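Local structure of Tas1 (Pseudomonas aeruginosa, 6OX6) at residues L270-K284 with K303-E315. The protein is a type VI secreted toxin that pyrophosphorylates adenosine nucleotides to (p)ppApp, depleting ADP and ATP in competitor cells. Sequence-based numbering, arbitrary orientation.
With ACT (acetate ion), chain D.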
ATOM      1  N   LEU A 270     -11.070   0.166  18.144  1.00 51.60           N
ATOM      2  CA  LEU A 270     -10.021   1.173  18.228  1.00 51.18           C
ATOM      3  C   LEU A 270     -10.499   2.534  17.752  1.00 48.96           C
ATOM      4  O   LEU A 270     -10.048   3.561  18.277  1.00 49.92           O
ATOM      5  CB  LEU A 270      -8.807   0.747  17.426  1.00 52.75           C
ATOM      6  CG  LEU A 270      -8.244  -0.591  17.857  1.00 57.64           C
ATOM      7  CD1 LEU A 270      -7.544  -1.246  16.690  1.00 59.44           C
ATOM      8  CD2 LEU A 270      -7.296  -0.326  18.986  1.00 61.24           C
ATOM      9  N   ALA A 271     -11.383   2.576  16.750  1.00 48.37           N
ATOM     10  CA  ALA A 271     -11.849   3.879  16.279  1.00 53.50           C
ATOM     11  C   ALA A 271     -12.664   4.580  17.355  1.00 55.44           C
ATOM     12  O   ALA A 271     -12.406   5.742  17.691  1.00 55.36           O
ATOM     13  CB  ALA A 271     -12.669   3.734  15.002  1.00 54.44           C
ATOM     14  N   ALA A 272     -13.638   3.873  17.930  1.00 60.43           N
ATOM     15  CA  ALA A 272     -14.458   4.460  18.983  1.00 61.12           C
ATOM     16  C   ALA A 272     -13.675   4.732  20.267  1.00 59.80           C
ATOM     17  O   ALA A 272     -14.158   5.492  21.106  1.00 62.06           O
ATOM     18  CB  ALA A 272     -15.652   3.556  19.256  1.00 62.46           C
ATOM     19  N   LYS A 273     -12.475   4.165  20.416  1.00 62.74           N
ATOM     20  CA  LYS A 273     -11.621   4.442  21.571  1.00 64.48           C
ATOM     21  C   LYS A 273     -11.025   5.848  21.531  1.00 63.94           C
ATOM     22  O   LYS A 273     -10.932   6.516  22.570  1.00 62.42           O
ATOM     23  CB  LYS A 273     -10.493   3.411  21.632  1.00 67.22           C
ATOM     24  CG  LYS A 273     -10.631   2.360  22.714  1.00 74.19           C
ATOM     25  CD  LYS A 273      -9.263   1.915  23.218  1.00 79.07           C
ATOM     26  CE  LYS A 273      -8.578   3.037  24.008  1.00 83.84           C
ATOM     27  NZ  LYS A 273      -7.190   2.725  24.468  1.00 85.22           N
ATOM     28  N   HIS A 274     -10.582   6.309  20.354  1.00 63.20           N
ATOM     29  CA  HIS A 274      -9.830   7.553  20.245  1.00 63.26           C
ATOM     30  C   HIS A 274     -10.604   8.648  19.537  1.00 65.84           C
ATOM     31  O   HIS A 274      -9.999   9.624  19.071  1.00 66.79           O
ATOM     32  CB  HIS A 274      -8.512   7.325  19.517  1.00 62.11           C
ATOM     33  CG  HIS A 274      -7.729   6.183  20.056  1.00 64.15           C
ATOM     34  ND1 HIS A 274      -6.672   6.355  20.920  1.00 64.75           N
ATOM     35  CD2 HIS A 274      -7.852   4.848  19.864  1.00 63.87           C
ATOM     36  CE1 HIS A 274      -6.163   5.173  21.221  1.00 65.67           C
ATOM     37  NE2 HIS A 274      -6.863   4.243  20.595  1.00 64.76           N
ATOM     38  N   GLY A 275     -11.917   8.496  19.426  1.00 65.07           N
ATOM     39  CA  GLY A 275     -12.744   9.555  18.891  1.00 67.08           C
ATOM     40  C   GLY A 275     -12.801   9.600  17.386  1.00 65.39           C
ATOM     41  O   GLY A 275     -12.981  10.679  16.816  1.00 68.31           O
ATOM     42  N   GLY A 276     -12.664   8.457  16.722  1.00 62.06           N
ATOM     43  CA  GLY A 276     -12.615   8.442  15.278  1.00 60.87           C
ATOM     44  C   GLY A 276     -13.702   7.641  14.599  1.00 60.73           C
ATOM     45  O   GLY A 276     -14.729   7.317  15.201  1.00 62.69           O
ATOM     46  N   ARG A 277     -13.509   7.372  13.316  1.00 58.61           N
ATOM     47  CA  ARG A 277     -14.499   6.631  12.551  1.00 59.78           C
ATOM     48  C   ARG A 277     -13.859   5.514  11.747  1.00 52.70           C
ATOM     49  O   ARG A 277     -12.653   5.519  11.500  1.00 48.23           O
ATOM     50  CB  ARG A 277     -15.268   7.572  11.621  1.00 67.04           C
ATOM     51  CG  ARG A 277     -15.986   6.868  10.481  1.00 72.98           C
ATOM     52  CD  ARG A 277     -16.141   7.783   9.277  1.00 77.25           C
ATOM     53  NE  ARG A 277     -17.335   8.618   9.376  1.00 86.17           N
ATOM     54  CZ  ARG A 277     -18.184   8.830   8.376  1.00 93.37           C
ATOM     55  NH1 ARG A 277     -19.245   9.606   8.556  1.00 95.91           N
ATOM     56  NH2 ARG A 277     -17.974   8.266   7.194  1.00 95.03           N
ATOM     57  N   VAL A 278     -14.669   4.534  11.362  1.00 50.65           N
ATOM     58  CA  VAL A 278     -14.174   3.396  10.598  1.00 49.06           C
ATOM     59  C   VAL A 278     -14.983   3.481   9.312  1.00 52.34           C
ATOM     60  O   VAL A 278     -16.214   3.519   9.339  1.00 53.34           O
ATOM     61  CB  VAL A 278     -14.249   2.093  11.416  1.00 56.86           C
ATOM     62  CG1 VAL A 278     -13.952   0.894  10.530  1.00 53.89           C
ATOM     63  CG2 VAL A 278     -13.285   2.149  12.591  1.00 59.24           C
ATOM     64  N   ALA A 279     -14.283   3.512   8.183  1.00 51.42           N
ATOM     65  CA  ALA A 279     -14.896   3.371   6.872  1.00 49.15           C
ATOM     66  C   ALA A 279     -14.762   1.900   6.507  1.00 48.00           C
ATOM     67  O   ALA A 279     -13.682   1.435   6.128  1.00 46.10           O
ATOM     68  CB  ALA A 279     -14.245   4.291   5.839  1.00 47.96           C
ATOM     69  N   LYS A 280     -15.854   1.159   6.676  1.00 53.82           N
ATOM     70  CA  LYS A 280     -15.897  -0.237   6.281  1.00 49.37           C
ATOM     71  C   LYS A 280     -16.170  -0.330   4.789  1.00 49.54           C
ATOM     72  O   LYS A 280     -16.753   0.571   4.191  1.00 66.19           O
ATOM     73  CB  LYS A 280     -16.978  -0.987   7.061  1.00 62.58           C
ATOM     74  CG  LYS A 280     -16.834  -0.953   8.578  1.00 60.45           C
ATOM     75  CD  LYS A 280     -17.949  -1.797   9.210  1.00 62.85           C
ATOM     76  CE  LYS A 280     -17.915  -1.794  10.733  1.00 67.09           C
ATOM     77  NZ  LYS A 280     -17.688  -0.419  11.250  1.00 69.99           N
ATOM     78  N   ALA A 281     -15.752  -1.431   4.189  1.00 48.62           N
ATOM     79  CA  ALA A 281     -15.871  -1.631   2.755  1.00 58.54           C
ATOM     80  C   ALA A 281     -16.304  -3.067   2.512  1.00 56.43           C
ATOM     81  O   ALA A 281     -16.072  -3.934   3.356  1.00 53.33           O
ATOM     82  CB  ALA A 281     -14.536  -1.360   2.044  1.00 55.13           C
ATOM     83  N   PRO A 282     -16.924  -3.352   1.367  1.00 56.34           N
ATOM     84  CA  PRO A 282     -17.261  -4.744   1.049  1.00 55.90           C
ATOM     85  C   PRO A 282     -16.012  -5.530   0.664  1.00 53.64           C
ATOM     86  O   PRO A 282     -14.921  -4.985   0.468  1.00 47.91           O
ATOM     87  CB  PRO A 282     -18.228  -4.620  -0.132  1.00 53.77           C
ATOM     88  CG  PRO A 282     -17.803  -3.343  -0.808  1.00 54.15           C
ATOM     89  CD  PRO A 282     -17.364  -2.424   0.306  1.00 55.24           C
ATOM     90  N   ILE A 283     -16.204  -6.844   0.553  1.00 49.85           N
ATOM     91  CA  ILE A 283     -15.147  -7.751   0.126  1.00 60.42           C
ATOM     92  C   ILE A 283     -14.696  -7.375  -1.279  1.00 52.03           C
ATOM     93  O   ILE A 283     -15.502  -6.939  -2.107  1.00 49.83           O
ATOM     94  CB  ILE A 283     -15.678  -9.197   0.216  1.00 64.29           C
ATOM     95  CG1 ILE A 283     -15.341  -9.806   1.571  1.00 67.96           C
ATOM     96  CG2 ILE A 283     -15.172 -10.083  -0.900  1.00 64.96           C
ATOM     97  CD1 ILE A 283     -16.066  -9.160   2.725  1.00 70.04           C
ATOM     98  N   LYS A 284     -13.396  -7.503  -1.550  1.00 48.41           N
ATOM     99  CA  LYS A 284     -12.896  -7.189  -2.885  1.00 52.32           C
ATOM    100  C   LYS A 284     -13.684  -7.973  -3.928  1.00 58.34           C
ATOM    101  O   LYS A 284     -13.979  -9.152  -3.737  1.00 47.55           O
ATOM    102  CB  LYS A 284     -11.407  -7.521  -2.998  1.00 50.02           C
ATOM    103  CG  LYS A 284     -10.759  -7.015  -4.281  1.00 51.08           C
ATOM    104  CD  LYS A 284      -9.236  -7.092  -4.227  1.00 52.05           C
ATOM    105  CE  LYS A 284      -8.628  -5.695  -4.370  1.00 58.51           C
ATOM    106  NZ  LYS A 284      -9.124  -4.737  -3.326  1.00 63.00           N
ATOM    107  N   LYS A 303      -1.487 -15.121  -0.933  1.00 42.66           N
ATOM    108  CA  LYS A 303      -0.635 -13.950  -0.756  1.00 38.21           C
ATOM    109  C   LYS A 303      -1.402 -12.637  -0.750  1.00 41.36           C
ATOM    110  O   LYS A 303      -0.820 -11.606  -0.384  1.00 39.53           O
ATOM    111  CB  LYS A 303       0.425 -13.893  -1.863  1.00 33.83           C
ATOM    112  CG  LYS A 303       1.516 -14.932  -1.718  1.00 34.56           C
ATOM    113  CD  LYS A 303       2.698 -14.665  -2.624  1.00 34.53           C
ATOM    114  CE  LYS A 303       3.822 -15.690  -2.345  1.00 38.62           C
ATOM    115  NZ  LYS A 303       3.492 -17.039  -2.937  1.00 41.02           N
ATOM    116  N   ILE A 304      -2.680 -12.625  -1.164  1.00 37.09           N
ATOM    117  CA  ILE A 304      -3.407 -11.361  -1.234  1.00 35.25           C
ATOM    118  C   ILE A 304      -3.890 -10.980   0.159  1.00 34.84           C
ATOM    119  O   ILE A 304      -4.388 -11.821   0.921  1.00 32.99           O
ATOM    120  CB  ILE A 304      -4.577 -11.445  -2.234  1.00 34.98           C
ATOM    121  CG1 ILE A 304      -5.275 -10.089  -2.336  1.00 32.48           C
ATOM    122  CG2 ILE A 304      -5.576 -12.523  -1.828  1.00 34.69           C
ATOM    123  CD1 ILE A 304      -6.249  -9.996  -3.531  1.00 40.84           C
ATOM    124  N   LYS A 305      -3.762  -9.697   0.498  1.00 31.20           N
ATOM    125  CA  LYS A 305      -3.950  -9.258   1.872  1.00 35.70           C
ATOM    126  C   LYS A 305      -5.098  -8.270   2.061  1.00 35.54           C
ATOM    127  O   LYS A 305      -5.389  -7.898   3.208  1.00 34.27           O
ATOM    128  CB  LYS A 305      -2.640  -8.651   2.396  1.00 38.41           C
ATOM    129  CG  LYS A 305      -1.438  -9.580   2.158  1.00 44.08           C
ATOM    130  CD  LYS A 305      -0.130  -9.022   2.728  1.00 47.72           C
ATOM    131  CE  LYS A 305       1.049  -9.984   2.493  1.00 44.01           C
ATOM    132  NZ  LYS A 305       1.315 -10.228   1.026  1.00 37.98           N
ATOM    133  N   ASP A 306      -5.774  -7.851   0.993  1.00 31.65           N
ATOM    134  CA  ASP A 306      -6.805  -6.826   1.112  1.00 36.47           C
ATOM    135  C   ASP A 306      -8.147  -7.309   0.586  1.00 39.51           C
ATOM    136  O   ASP A 306      -8.980  -6.503   0.170  1.00 41.23           O
ATOM    137  CB  ASP A 306      -6.385  -5.537   0.405  1.00 40.58           C
ATOM    138  CG  ASP A 306      -6.336  -5.682  -1.122  1.00 46.25           C
ATOM    139  OD1 ASP A 306      -6.153  -6.824  -1.626  1.00 45.32           O
ATOM    140  OD2 ASP A 306      -6.453  -4.637  -1.821  1.00 49.67           O
ATOM    141  N   LEU A 307      -8.383  -8.621   0.607  1.00 42.47           N
ATOM    142  CA  LEU A 307      -9.732  -9.105   0.333  1.00 41.67           C
ATOM    143  C   LEU A 307     -10.736  -8.456   1.282  1.00 40.46           C
ATOM    144  O   LEU A 307     -11.783  -7.950   0.856  1.00 41.46           O
ATOM    145  CB  LEU A 307      -9.767 -10.635   0.429  1.00 40.07           C
ATOM    146  CG  LEU A 307      -9.091 -11.317  -0.765  1.00 36.04           C
ATOM    147  CD1 LEU A 307      -9.078 -12.821  -0.570  1.00 37.19           C
ATOM    148  CD2 LEU A 307      -9.803 -10.943  -2.077  1.00 36.44           C
ATOM    149  N   ALA A 308     -10.413  -8.435   2.565  1.00 38.00           N
ATOM    150  CA  ALA A 308     -11.134  -7.672   3.568  1.00 37.38           C
ATOM    151  C   ALA A 308     -10.289  -6.467   3.942  1.00 37.96           C
ATOM    152  O   ALA A 308      -9.068  -6.586   4.134  1.00 36.39           O
ATOM    153  CB  ALA A 308     -11.411  -8.527   4.813  1.00 37.45           C
ATOM    154  N   ARG A 309     -10.930  -5.306   4.055  1.00 35.92           N
ATOM    155  CA  ARG A 309     -10.147  -4.122   4.366  1.00 36.76           C
ATOM    156  C   ARG A 309     -11.041  -3.056   4.969  1.00 40.10           C
ATOM    157  O   ARG A 309     -12.246  -3.028   4.720  1.00 41.16           O
ATOM    158  CB  ARG A 309      -9.444  -3.594   3.115  1.00 36.02           C
ATOM    159  CG  ARG A 309     -10.379  -3.143   2.025  1.00 40.66           C
ATOM    160  CD  ARG A 309      -9.604  -2.329   1.004  1.00 50.70           C
ATOM    161  NE  ARG A 309     -10.504  -1.698   0.050  1.00 60.06           N
ATOM    162  CZ  ARG A 309     -11.160  -0.564   0.286  1.00 61.86           C
ATOM    163  NH1 ARG A 309     -10.991   0.084   1.440  1.00 61.44           N
ATOM    164  NH2 ARG A 309     -11.980  -0.077  -0.636  1.00 62.98           N
ATOM    165  N   ASN A 310     -10.441  -2.168   5.758  1.00 32.42           N
ATOM    166  CA  ASN A 310     -11.149  -0.965   6.166  1.00 36.54           C
ATOM    167  C   ASN A 310     -10.134   0.129   6.470  1.00 33.36           C
ATOM    168  O   ASN A 310      -8.922  -0.056   6.340  1.00 30.82           O
ATOM    169  CB  ASN A 310     -12.089  -1.218   7.352  1.00 40.77           C
ATOM    170  CG  ASN A 310     -11.390  -1.827   8.532  1.00 43.81           C
ATOM    171  OD1 ASN A 310     -10.383  -1.296   9.015  1.00 43.03           O
ATOM    172  ND2 ASN A 310     -11.965  -2.907   9.069  1.00 43.79           N
ATOM    173  N   THR A 311     -10.645   1.290   6.828  1.00 34.74           N
ATOM    174  CA  THR A 311      -9.835   2.456   7.131  1.00 38.64           C
ATOM    175  C   THR A 311     -10.282   3.016   8.472  1.00 37.97           C
ATOM    176  O   THR A 311     -11.486   3.169   8.717  1.00 37.81           O
ATOM    177  CB  THR A 311      -9.971   3.555   6.035  1.00 42.00           C
ATOM    178  OG1 THR A 311      -9.677   3.007   4.741  1.00 49.42           O
ATOM    179  CG2 THR A 311      -9.018   4.705   6.297  1.00 42.37           C
ATOM    180  N   ILE A 312      -9.319   3.344   9.325  1.00 30.97           N
ATOM    181  CA  ILE A 312      -9.598   4.044  10.567  1.00 31.99           C
ATOM    182  C   ILE A 312      -9.185   5.500  10.402  1.00 33.09           C
ATOM    183  O   ILE A 312      -8.035   5.805  10.060  1.00 35.17           O
ATOM    184  CB  ILE A 312      -8.884   3.389  11.752  1.00 32.61           C
ATOM    185  CG1 ILE A 312      -9.343   1.934  11.904  1.00 35.19           C
ATOM    186  CG2 ILE A 312      -9.126   4.188  13.002  1.00 32.36           C
ATOM    187  CD1 ILE A 312      -8.586   1.150  12.975  1.00 35.05           C
ATOM    188  N   ILE A 313     -10.127   6.405  10.608  1.00 34.15           N
ATOM    189  CA  ILE A 313      -9.864   7.835  10.479  1.00 38.37           C
ATOM    190  C   ILE A 313      -9.885   8.409  11.880  1.00 41.80           C
ATOM    191  O   ILE A 313     -10.907   8.326  12.572  1.00 42.10           O
ATOM    192  CB  ILE A 313     -10.890   8.534   9.567  1.00 40.79           C
ATOM    193  CG1 ILE A 313     -10.866   7.928   8.160  1.00 42.15           C
ATOM    194  CG2 ILE A 313     -10.659  10.049   9.508  1.00 36.35           C
ATOM    195  CD1 ILE A 313     -11.961   6.900   7.938  1.00 42.12           C
ATOM    196  N   VAL A 314      -8.750   8.956  12.318  1.00 40.66           N
ATOM    197  CA  VAL A 314      -8.646   9.597  13.623  1.00 38.88           C
ATOM    198  C   VAL A 314      -7.852  10.877  13.437  1.00 39.47           C
ATOM    199  O   VAL A 314      -7.211  11.087  12.408  1.00 36.35           O
ATOM    200  CB  VAL A 314      -7.987   8.679  14.679  1.00 37.42           C
ATOM    201  CG1 VAL A 314      -8.947   7.552  15.098  1.00 36.09           C
ATOM    202  CG2 VAL A 314      -6.682   8.085  14.141  1.00 31.55           C
ATOM    203  N   GLU A 315      -7.895  11.741  14.446  1.00 40.96           N
ATOM    204  CA  GLU A 315      -7.132  12.978  14.368  1.00 47.06           C
ATOM    205  C   GLU A 315      -5.636  12.681  14.314  1.00 49.36           C
ATOM    206  O   GLU A 315      -5.178  11.591  14.679  1.00 54.53           O
ATOM    207  CB  GLU A 315      -7.467  13.883  15.547  1.00 54.02           C
ATOM    208  CG  GLU A 315      -8.915  14.303  15.538  1.00 59.94           C
ATOM    209  CD  GLU A 315      -9.269  15.170  14.318  1.00 66.16           C
ATOM    210  OE1 GLU A 315      -8.367  15.842  13.752  1.00 68.66           O
ATOM    211  OE2 GLU A 315     -10.456  15.171  13.922  1.00 67.28           O
TER
HETATM  212  C   ACT D 502     -11.357  -2.764  -4.817  1.00 53.88           C
HETATM  213  O   ACT D 502     -10.429  -3.213  -5.551  1.00 54.78           O
HETATM  214  OXT ACT D 502     -11.266  -1.943  -3.874  1.00 53.70           O
HETATM  215  CH3 ACT D 502     -12.812  -3.314  -5.132  1.00 52.83           C
HETATM  216  O   HOH W   1     -11.057  -4.122  -1.480  1.00 60.06           O
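Arg277 and Ile313 exchange both backbone bonds, Arg277 N to Ile313 O (2.9 Å) and Ile313 N to Arg277 O (2.8 Å), the signature of an antiparallel hydrogen-bonded pair. Ala279 and Thr311 repeat the pattern, and the axes of the two strands run at 156°. These bonds join strand 277-280, outermost in the mixed sheet within this chain, to strand 308-313, whose other edge bonds to strand 359-365; sheet and flanking helices are consistent with a RelA/SpoT-like synthetase fold. Beyond the strand, Lys284 N still reaches Leu307 O at 2.9 Å.

Apolar contacts divide between the two faces of the sheet. On the face under helix 256-273, Val278 and Ile312 lie side by side, CG2 to CG1 at 4.0 Å, while Ile312 CG2, set anti to the backbone N, meets Ala271 CB near the helix's C-terminal end. Asn310 shares that face, its amide ND2 bonded to Asp264 of the helix. On the other face, Ile313 CD1 packs on Ala279 CB. At the turn, Val314 CG1 rests against Gly276 CA.

Polar side chains gather at the far end of the pairing. Lys284 carries its CG anti to the backbone N (chi1 -171°), then bends at chi3 and chi4, which brings NZ to Asp306 OD2 in a 3.1 Å salt bridge; it arrives from above the carboxylate plane, 63° out of it. Lys292 of helix 286-296 forms a salt bridge with the same oxygen. An acetate, probably from the crystallisation liquor, accepts a weak hydrogen bond from Lys284 NZ and is also hydrogen-bonded to Arg288. The Arg309 guanidinium has Ala281 CB over one face, offset toward the rim, and acetate OXT at its edge. One water accepts from both Lys284 NZ and Arg309 NE, the latter at 2.9 Å, and donates to acetate OXT.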